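Local coordinates for regulatory protein RecX (Lactobacillus reuteri, PDB 3D5L) that probably modulates the activity of the RecA recombinase, as a DNA-repair regulator of the RecX family, at residues A[134-138]-A[139-143]; A[151-154]-A[155-159]; A[192-195]-A[196-200]. All coordinates share one frame; numbering follows the deposited sequence.

The three contacts follow one another along the chain, and each is a short-range turn beside a helix. Interaction 1 joins helix 129-138 to helix 143-149 within the second three-helix domain of RecX. Interaction 2 comes next, leading from the loop after helix 143-149 into helix 155-172, and interaction 3 lies last, between helices 178-191 and 196-202 in the third. The centres of interactions 2 and 3 are about 12 Å apart and they touch, Q158 packing on F194 and V198; the centre of interaction 1 is about 19 Å from that of interaction 2 and about 21 Å from that of interaction 3, with no touch. Each lies where one helix ends or the next begins in an elongated, mostly helical protein.

Interaction 1 (A[134-138]-A[139-143]); sequences QHLRQ and KGIGE
R137 and E143 are joined across the turn by a side-on salt bridge: NE and NH2 of the guanidinium each take one carboxylate oxygen. R137 NE lies 2.6 Å from E143 OE2, with the oxygen close to the guanidinium plane, and R137 NH2 is 2.9 Å from E143 OE1. The two flat groups are inclined by 36°, and both nitrogens come in from above the carboxylate plane. The long arginine suits this reach: it runs extended from CG to NE, while the glutamate folds back on itself (chi2 -60°), bringing its acid round from the first turn of the next helix. With an alanine at E143, the R137 guanidinium would probably lose both carboxylate bonds and be freer to turn.

On the buried side L136 CD2 meets I141 CD1 at 3.7 Å, branched apolar residues that also pack on A114 of helix 110-124. At the more open flank the K139 chain passes its CE obliquely by the H135 ring, 3.2 Å from H135 NE2; that imidazole lies nearly parallel to the ring of Y117.

The backbone closes the helix with two bonds back into its last turn. I141 N donates to L136 O at 3.1 Å, and G140 N to R137 O, also at 3.1 Å. G140 has positive phi (84°), where a side chain would press on the preceding carbonyl oxygen. This is a Schellman motif ending helix 129-138, with G142 as N-cap of the following helix in a RecX three-helix domain.

Interaction 2 (A[151-154]-A[155-159]); sequences TQFT and PEVQA
F153 and T154 meet the first turn of the helix that begins at P155. The closest apolar approach of F153 is to Q158, whose CG lies 3.4 Å from F153 CD2, and V157 CG1 comes to 3.9 Å from the same CD2. Ring and Q158 amide planes stand almost perpendicular, at 87°. The amide itself turns back to the loop, Q158 NE2 making a weak hydrogen bond of 3.3 Å to F153 O; a glutamine thus serves both by its methylene and by its polar end.

T154 occupies the N-cap position, but its hydroxyl makes no capping bond. T154 OG1 is modelled so close to E156 OE2 that the detail of this pair is doubtful. The methyl T154 CG2 lies 3.4 Å from V157 CG2, the branched threonine and valine meeting through their methyls.

The next layer is the backbone that sets these groups in place. T154 O accepts Q158 N at 2.7 Å, the first i to i+4 bond of the helix. P155 needs no amide hydrogen at this first position, and its ring holds phi near -60°, which suits a helix. Before it, F153 is the centre of an inverse gamma turn, which redirects the chain.

Further out, F153 packs on P129 and I132 of helix 129-138 and Q152 on helix 110-124, while Q158 reaches P129 and V198, placing the start of helix 155-172 between helices 129-138 and 196-202.

Interaction 3 (A[192-195]-A[196-200]); sequences KGFS and SSVYE
S195 and V198 share the main backbone bond of this turn: S195 O accepts V198 N at 3.1 Å. One residue on, Y199 N reaches S196 O at 3.3 Å; helix 196-202 is weakly bonded here.

The serine hydroxyls find one another. S195 OG and S197 OG lie 3.3 Å apart in a hydrogen bond in which either could be the donor. Both sit between their backbone N and carbonyl carbon (chi1 62° and 49°), which directs the two oxygens toward each other; small polar residues fit this exposed helix start. S195 OG also borders the methyl V198 CG2 at 3.3 Å.

On the inner side V198 CB comes 4.4 Å from F194 CB, an apolar pair suited to burial. G193 ends the previous helix in a Schellman motif; at its positive phi (102°) a side chain would press on the carbonyl oxygen of the residue before. Its backbone and that of K192 bond to G130 and G128.

E200 OE2 is satisfied by a salt bridge to K203. F194 packs on L165 and L189, V198 on A162, and Y199 on E182 and Q186, laying helix 196-202 against helices 155-172 and 178-191.

Interaction 1 (A[134-138]-A[139-143])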
ATOM      1  N   GLN A 134      -1.318  12.247 -11.158  1.00 16.69           N
ATOM      2  CA  GLN A 134      -0.722  11.252 -12.023  1.00 17.70           C
ATOM      3  C   GLN A 134       0.018  10.200 -11.205  1.00 16.45           C
ATOM      4  O   GLN A 134      -0.043   9.016 -11.513  1.00 14.88           O
ATOM      5  CB  GLN A 134       0.239  11.932 -13.000  1.00 21.06           C
ATOM      6  CG  GLN A 134       0.992  10.970 -13.897  1.00 26.62           C
ATOM      7  CD  GLN A 134       1.798  11.684 -14.968  1.00 30.59           C
ATOM      8  OE1 GLN A 134       2.659  12.519 -14.669  1.00 31.04           O
ATOM      9  NE2 GLN A 134       1.528  11.348 -16.230  1.00 31.60           N
ATOM     10  N   HIS A 135       0.712  10.629 -10.155  1.00 16.97           N
ATOM     11  CA  HIS A 135       1.457   9.693  -9.319  1.00 17.22           C
ATOM     12  C   HIS A 135       0.539   8.763  -8.525  1.00 16.30           C
ATOM     13  O   HIS A 135       0.828   7.579  -8.378  1.00 18.32           O
ATOM     14  CB  HIS A 135       2.357  10.450  -8.347  1.00 21.85           C
ATOM     15  CG  HIS A 135       3.280   9.566  -7.571  1.00 26.87           C
ATOM     16  ND1 HIS A 135       4.538   9.230  -8.018  1.00 30.26           N
ATOM     17  CD2 HIS A 135       3.111   8.912  -6.394  1.00 29.87           C
ATOM     18  CE1 HIS A 135       5.107   8.409  -7.152  1.00 31.51           C
ATOM     19  NE2 HIS A 135       4.261   8.200  -6.158  1.00 30.99           N
ATOM     20  N   LEU A 136      -0.560   9.297  -8.005  1.00 13.42           N
ATOM     21  CA  LEU A 136      -1.493   8.483  -7.234  1.00 11.06           C
ATOM     22  C   LEU A 136      -2.292   7.529  -8.119  1.00 10.94           C
ATOM     23  O   LEU A 136      -2.690   6.457  -7.669  1.00 10.05           O
ATOM     24  CB  LEU A 136      -2.419   9.384  -6.407  1.00  7.92           C
ATOM     25  CG  LEU A 136      -1.655  10.111  -5.285  1.00  9.92           C
ATOM     26  CD1 LEU A 136      -2.529  11.189  -4.652  1.00  9.76           C
ATOM     27  CD2 LEU A 136      -1.180   9.091  -4.238  1.00  8.96           C
ATOM     28  N   ARG A 137      -2.532   7.915  -9.371  1.00 11.40           N
ATOM     29  CA  ARG A 137      -3.243   7.041 -10.301  1.00 14.73           C
ATOM     30  C   ARG A 137      -2.349   5.819 -10.512  1.00 15.10           C
ATOM     31  O   ARG A 137      -2.831   4.688 -10.554  1.00 15.80           O
ATOM     32  CB  ARG A 137      -3.485   7.734 -11.651  1.00 15.41           C
ATOM     33  CG  ARG A 137      -4.751   8.578 -11.738  1.00 17.11           C
ATOM     34  CD  ARG A 137      -4.754   9.446 -13.007  1.00 18.64           C
ATOM     35  NE  ARG A 137      -6.042  10.095 -13.233  1.00 19.30           N
ATOM     36  CZ  ARG A 137      -6.250  11.099 -14.086  1.00 21.88           C
ATOM     37  NH1 ARG A 137      -5.248  11.594 -14.808  1.00 20.37           N
ATOM     38  NH2 ARG A 137      -7.472  11.602 -14.226  1.00 18.58           N
ATOM     39  N   GLN A 138      -1.043   6.050 -10.615  1.00 15.41           N
ATOM     40  CA  GLN A 138      -0.082   4.958 -10.812  1.00 19.24           C
ATOM     41  C   GLN A 138       0.046   4.055  -9.586  1.00 17.71           C
ATOM     42  O   GLN A 138       0.455   2.905  -9.701  1.00 19.19           O
ATOM     43  CB  GLN A 138       1.305   5.512 -11.173  1.00 22.15           C
ATOM     44  CG  GLN A 138       1.391   6.233 -12.520  1.00 28.66           C
ATOM     45  CD  GLN A 138       2.823   6.677 -12.862  1.00 35.39           C
ATOM     46  OE1 GLN A 138       3.726   5.844 -13.024  1.00 37.05           O
ATOM     47  NE2 GLN A 138       3.032   7.991 -12.972  1.00 36.18           N
ATOM     48  N   LYS A 139      -0.294   4.583  -8.413  1.00 18.81           N
ATOM     49  CA  LYS A 139      -0.234   3.828  -7.162  1.00 17.55           C
ATOM     50  C   LYS A 139      -1.521   3.023  -6.975  1.00 15.95           C
ATOM     51  O   LYS A 139      -1.737   2.405  -5.927  1.00 14.71           O
ATOM     52  CB  LYS A 139      -0.046   4.778  -5.973  1.00 20.67           C
ATOM     53  CG  LYS A 139       1.319   5.424  -5.879  1.00 22.60           C
ATOM     54  CD  LYS A 139       2.389   4.415  -5.475  1.00 29.49           C
ATOM     55  CE  LYS A 139       3.752   5.099  -5.333  1.00 35.21           C
ATOM     56  NZ  LYS A 139       4.804   4.221  -4.739  1.00 38.78           N
ATOM     57  N   GLY A 140      -2.379   3.062  -7.993  1.00 13.86           N
ATOM     58  CA  GLY A 140      -3.625   2.316  -7.968  1.00 13.87           C
ATOM     59  C   GLY A 140      -4.818   2.940  -7.263  1.00 13.92           C
ATOM     60  O   GLY A 140      -5.806   2.251  -6.990  1.00 13.29           O
ATOM     61  N   ILE A 141      -4.749   4.239  -6.987  1.00 13.27           N
ATOM     62  CA  ILE A 141      -5.820   4.929  -6.277  1.00 11.67           C
ATOM     63  C   ILE A 141      -6.907   5.521  -7.189  1.00 11.57           C
ATOM     64  O   ILE A 141      -6.610   6.152  -8.202  1.00 12.10           O
ATOM     65  CB  ILE A 141      -5.207   6.023  -5.378  1.00 13.32           C
ATOM     66  CG1 ILE A 141      -4.018   5.419  -4.610  1.00 16.11           C
ATOM     67  CG2 ILE A 141      -6.256   6.567  -4.401  1.00 12.63           C
ATOM     68  CD1 ILE A 141      -3.486   6.276  -3.466  1.00 16.63           C
ATOM     69  N   GLY A 142      -8.169   5.302  -6.829  1.00 11.22           N
ATOM     70  CA  GLY A 142      -9.274   5.810  -7.632  1.00  9.21           C
ATOM     71  C   GLY A 142      -9.284   7.324  -7.696  1.00  9.15           C
ATOM     72  O   GLY A 142      -8.608   7.975  -6.890  1.00 10.37           O
ATOM     73  N   GLU A 143     -10.050   7.880  -8.636  1.00  8.00           N
ATOM     74  CA  GLU A 143     -10.139   9.330  -8.834  1.00 10.86           C
ATOM     75  C   GLU A 143     -10.778  10.052  -7.656  1.00 10.75           C
ATOM     76  O   GLU A 143     -10.440  11.201  -7.374  1.00  9.77           O
ATOM     77  CB  GLU A 143     -10.937   9.653 -10.110  1.00 14.04           C
ATOM     78  CG  GLU A 143     -10.219   9.309 -11.406  1.00 18.20           C
ATOM     79  CD  GLU A 143      -8.890  10.052 -11.553  1.00 20.51           C
ATOM     80  OE1 GLU A 143      -8.902  11.294 -11.706  1.00 21.00           O
ATOM     81  OE2 GLU A 143      -7.831   9.390 -11.506  1.00 21.65           O
TER

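Interaction 2 (A[151-154]-A[155-159])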
ATOM      1  N   THR A 151      -7.501  18.067  -2.190  1.00 14.34           N
ATOM      2  CA  THR A 151      -8.229  19.178  -1.619  1.00 16.59           C
ATOM      3  C   THR A 151      -7.314  20.030  -0.720  1.00 17.07           C
ATOM      4  O   THR A 151      -7.546  21.222  -0.535  1.00 15.69           O
ATOM      5  CB  THR A 151      -9.460  18.664  -0.842  1.00 19.34           C
ATOM      6  OG1 THR A 151     -10.484  19.653  -0.902  1.00 22.81           O
ATOM      7  CG2 THR A 151      -9.122  18.359   0.622  1.00 18.05           C
ATOM      8  N   GLN A 152      -6.263  19.424  -0.182  1.00 17.95           N
ATOM      9  CA  GLN A 152      -5.326  20.157   0.669  1.00 19.63           C
ATOM     10  C   GLN A 152      -4.569  21.138  -0.224  1.00 20.66           C
ATOM     11  O   GLN A 152      -4.012  22.121   0.255  1.00 22.94           O
ATOM     12  CB  GLN A 152      -4.286  19.218   1.300  1.00 19.34           C
ATOM     13  CG  GLN A 152      -4.816  17.937   1.899  1.00 22.27           C
ATOM     14  CD  GLN A 152      -3.697  17.020   2.347  1.00 22.31           C
ATOM     15  OE1 GLN A 152      -3.887  15.819   2.522  1.00 23.66           O
ATOM     16  NE2 GLN A 152      -2.517  17.586   2.540  1.00 25.77           N
ATOM     17  N   PHE A 153      -4.539  20.847  -1.520  1.00 20.97           N
ATOM     18  CA  PHE A 153      -3.836  21.682  -2.484  1.00 21.60           C
ATOM     19  C   PHE A 153      -4.673  22.880  -2.892  1.00 21.59           C
ATOM     20  O   PHE A 153      -5.186  22.958  -4.006  1.00 21.70           O
ATOM     21  CB  PHE A 153      -3.467  20.860  -3.721  1.00 21.55           C
ATOM     22  CG  PHE A 153      -1.998  20.837  -4.016  1.00 22.22           C
ATOM     23  CD1 PHE A 153      -1.318  19.633  -4.126  1.00 22.15           C
ATOM     24  CD2 PHE A 153      -1.294  22.017  -4.213  1.00 24.42           C
ATOM     25  CE1 PHE A 153       0.042  19.607  -4.431  1.00 23.42           C
ATOM     26  CE2 PHE A 153       0.069  22.000  -4.520  1.00 24.03           C
ATOM     27  CZ  PHE A 153       0.735  20.795  -4.630  1.00 21.17           C
ATOM     28  N   THR A 154      -4.795  23.815  -1.970  1.00 23.14           N
ATOM     29  CA  THR A 154      -5.557  25.024  -2.187  1.00 26.33           C
ATOM     30  C   THR A 154      -4.756  25.972  -3.095  1.00 27.88           C
ATOM     31  O   THR A 154      -3.555  25.778  -3.308  1.00 26.81           O
ATOM     32  CB  THR A 154      -5.819  25.686  -0.829  1.00 29.12           C
ATOM     33  OG1 THR A 154      -6.787  26.732  -0.976  1.00 37.84           O
ATOM     34  CG2 THR A 154      -4.519  26.262  -0.265  1.00 29.46           C
ATOM     35  N   PRO A 155      -5.414  26.996  -3.672  1.00 29.92           N
ATOM     36  CA  PRO A 155      -4.644  27.905  -4.532  1.00 29.39           C
ATOM     37  C   PRO A 155      -3.545  28.634  -3.751  1.00 28.95           C
ATOM     38  O   PRO A 155      -2.493  28.952  -4.301  1.00 28.02           O
ATOM     39  CB  PRO A 155      -5.711  28.852  -5.076  1.00 30.00           C
ATOM     40  CG  PRO A 155      -6.911  27.938  -5.201  1.00 31.19           C
ATOM     41  CD  PRO A 155      -6.863  27.209  -3.861  1.00 30.61           C
ATOM     42  N   GLU A 156      -3.785  28.893  -2.469  1.00 29.06           N
ATOM     43  CA  GLU A 156      -2.775  29.559  -1.649  1.00 28.48           C
ATOM     44  C   GLU A 156      -1.546  28.643  -1.566  1.00 26.97           C
ATOM     45  O   GLU A 156      -0.410  29.098  -1.707  1.00 24.80           O
ATOM     46  CB  GLU A 156      -3.313  29.848  -0.245  1.00 30.64           C
ATOM     47  CG  GLU A 156      -4.703  30.499  -0.224  1.00 35.20           C
ATOM     48  CD  GLU A 156      -5.832  29.474  -0.117  1.00 37.79           C
ATOM     49  OE1 GLU A 156      -6.095  28.995   1.012  1.00 39.05           O
ATOM     50  OE2 GLU A 156      -6.446  29.136  -1.156  1.00 36.73           O
ATOM     51  N   VAL A 157      -1.776  27.348  -1.344  1.00 24.94           N
ATOM     52  CA  VAL A 157      -0.677  26.393  -1.271  1.00 22.65           C
ATOM     53  C   VAL A 157      -0.059  26.272  -2.657  1.00 21.46           C
ATOM     54  O   VAL A 157       1.156  26.249  -2.796  1.00 18.30           O
ATOM     55  CB  VAL A 157      -1.158  25.009  -0.790  1.00 22.79           C
ATOM     56  CG1 VAL A 157      -0.086  23.966  -1.027  1.00 22.94           C
ATOM     57  CG2 VAL A 157      -1.478  25.066   0.687  1.00 22.96           C
ATOM     58  N   GLN A 158      -0.907  26.204  -3.679  1.00 23.55           N
ATOM     59  CA  GLN A 158      -0.444  26.106  -5.060  1.00 24.03           C
ATOM     60  C   GLN A 158       0.415  27.304  -5.444  1.00 24.05           C
ATOM     61  O   GLN A 158       1.508  27.141  -5.975  1.00 24.34           O
ATOM     62  CB  GLN A 158      -1.628  26.023  -6.024  1.00 24.36           C
ATOM     63  CG  GLN A 158      -2.316  24.672  -6.085  1.00 26.82           C
ATOM     64  CD  GLN A 158      -3.288  24.586  -7.244  1.00 28.92           C
ATOM     65  OE1 GLN A 158      -2.893  24.696  -8.413  1.00 30.44           O
ATOM     66  NE2 GLN A 158      -4.567  24.404  -6.933  1.00 28.94           N
ATOM     67  N   ALA A 159      -0.091  28.506  -5.187  1.00 23.21           N
ATOM     68  CA  ALA A 159       0.639  29.724  -5.517  1.00 24.07           C
ATOM     69  C   ALA A 159       1.908  29.800  -4.688  1.00 24.99           C
ATOM     70  O   ALA A 159       2.922  30.337  -5.122  1.00 25.91           O
ATOM     71  CB  ALA A 159      -0.228  30.954  -5.251  1.00 21.26           C
TER

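Interaction 3 (A[192-195]-A[196-200])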
ATOM      1  N   LYS A 192       4.671  20.529 -14.229  1.00 25.62           N
ATOM      2  CA  LYS A 192       4.790  20.184 -12.815  1.00 25.57           C
ATOM      3  C   LYS A 192       3.391  19.964 -12.233  1.00 24.89           C
ATOM      4  O   LYS A 192       3.245  19.626 -11.060  1.00 24.29           O
ATOM      5  CB  LYS A 192       5.502  21.291 -12.040  1.00 26.19           C
ATOM      6  CG  LYS A 192       6.757  20.828 -11.307  1.00 28.74           C
ATOM      7  CD  LYS A 192       7.891  20.530 -12.282  1.00 29.62           C
ATOM      8  CE  LYS A 192       9.099  19.902 -11.589  1.00 30.04           C
ATOM      9  NZ  LYS A 192       8.841  18.531 -11.053  1.00 28.46           N
ATOM     10  N   GLY A 193       2.368  20.171 -13.061  1.00 21.88           N
ATOM     11  CA  GLY A 193       1.003  19.957 -12.618  1.00 22.04           C
ATOM     12  C   GLY A 193       0.198  21.190 -12.261  1.00 22.72           C
ATOM     13  O   GLY A 193      -0.929  21.075 -11.758  1.00 23.42           O
ATOM     14  N   PHE A 194       0.760  22.368 -12.513  1.00 21.10           N
ATOM     15  CA  PHE A 194       0.071  23.616 -12.202  1.00 22.42           C
ATOM     16  C   PHE A 194      -0.688  24.131 -13.424  1.00 24.52           C
ATOM     17  O   PHE A 194      -0.139  24.198 -14.521  1.00 26.61           O
ATOM     18  CB  PHE A 194       1.079  24.670 -11.729  1.00 20.70           C
ATOM     19  CG  PHE A 194       1.759  24.332 -10.419  1.00 18.20           C
ATOM     20  CD1 PHE A 194       1.107  24.532  -9.205  1.00 15.59           C
ATOM     21  CD2 PHE A 194       3.061  23.846 -10.403  1.00 16.53           C
ATOM     22  CE1 PHE A 194       1.746  24.261  -7.998  1.00 15.72           C
ATOM     23  CE2 PHE A 194       3.707  23.571  -9.202  1.00 16.96           C
ATOM     24  CZ  PHE A 194       3.050  23.779  -7.993  1.00 15.26           C
ATOM     25  N   SER A 195      -1.952  24.493 -13.228  1.00 26.85           N
ATOM     26  CA  SER A 195      -2.795  24.991 -14.311  1.00 28.97           C
ATOM     27  C   SER A 195      -2.332  26.348 -14.844  1.00 31.07           C
ATOM     28  O   SER A 195      -1.573  27.066 -14.187  1.00 30.38           O
ATOM     29  CB  SER A 195      -4.249  25.093 -13.838  1.00 27.09           C
ATOM     30  OG  SER A 195      -4.369  26.015 -12.768  1.00 29.59           O
ATOM     31  N   SER A 196      -2.806  26.691 -16.038  1.00 33.77           N
ATOM     32  CA  SER A 196      -2.443  27.945 -16.698  1.00 36.85           C
ATOM     33  C   SER A 196      -2.736  29.175 -15.857  1.00 36.63           C
ATOM     34  O   SER A 196      -1.938  30.107 -15.805  1.00 37.25           O
ATOM     35  CB  SER A 196      -3.189  28.072 -18.031  1.00 38.31           C
ATOM     36  OG  SER A 196      -2.955  26.940 -18.858  1.00 43.49           O
ATOM     37  N   SER A 197      -3.888  29.172 -15.202  1.00 37.01           N
ATOM     38  CA  SER A 197      -4.307  30.299 -14.378  1.00 38.05           C
ATOM     39  C   SER A 197      -3.450  30.561 -13.145  1.00 38.30           C
ATOM     40  O   SER A 197      -3.669  31.549 -12.442  1.00 38.76           O
ATOM     41  CB  SER A 197      -5.765  30.111 -13.958  1.00 35.97           C
ATOM     42  OG  SER A 197      -5.970  28.808 -13.442  1.00 39.66           O
ATOM     43  N   VAL A 198      -2.481  29.688 -12.879  1.00 38.12           N
ATOM     44  CA  VAL A 198      -1.615  29.858 -11.716  1.00 38.79           C
ATOM     45  C   VAL A 198      -0.459  30.790 -12.030  1.00 38.97           C
ATOM     46  O   VAL A 198      -0.014  31.546 -11.170  1.00 40.02           O
ATOM     47  CB  VAL A 198      -1.048  28.511 -11.222  1.00 39.47           C
ATOM     48  CG1 VAL A 198      -0.172  28.731  -9.990  1.00 38.44           C
ATOM     49  CG2 VAL A 198      -2.193  27.561 -10.893  1.00 41.65           C
ATOM     50  N   TYR A 199       0.038  30.733 -13.259  1.00 38.85           N
ATOM     51  CA  TYR A 199       1.130  31.611 -13.646  1.00 39.68           C
ATOM     52  C   TYR A 199       0.556  33.026 -13.683  1.00 40.96           C
ATOM     53  O   TYR A 199       1.185  33.980 -13.229  1.00 40.34           O
ATOM     54  CB  TYR A 199       1.679  31.228 -15.023  1.00 37.38           C
ATOM     55  CG  TYR A 199       2.799  32.135 -15.476  1.00 35.65           C
ATOM     56  CD1 TYR A 199       4.006  32.181 -14.780  1.00 34.36           C
ATOM     57  CD2 TYR A 199       2.635  32.993 -16.565  1.00 36.17           C
ATOM     58  CE1 TYR A 199       5.018  33.062 -15.150  1.00 34.93           C
ATOM     59  CE2 TYR A 199       3.644  33.883 -16.944  1.00 36.25           C
ATOM     60  CZ  TYR A 199       4.832  33.915 -16.229  1.00 36.53           C
ATOM     61  OH  TYR A 199       5.823  34.815 -16.575  1.00 35.57           O
ATOM     62  N   GLU A 200      -0.652  33.142 -14.225  1.00 43.63           N
ATOM     63  CA  GLU A 200      -1.356  34.415 -14.311  1.00 46.36           C
ATOM     64  C   GLU A 200      -1.904  34.704 -12.913  1.00 47.37           C
ATOM     65  O   GLU A 200      -3.104  34.909 -12.726  1.00 49.10           O
ATOM     66  CB  GLU A 200      -2.510  34.304 -15.319  1.00 48.16           C
ATOM     67  CG  GLU A 200      -3.385  35.558 -15.452  1.00 52.26           C
ATOM     68  CD  GLU A 200      -3.091  36.371 -16.708  1.00 54.13           C
ATOM     69  OE1 GLU A 200      -3.681  37.464 -16.866  1.00 54.38           O
ATOM     70  OE2 GLU A 200      -2.280  35.911 -17.544  1.00 55.17           O
TER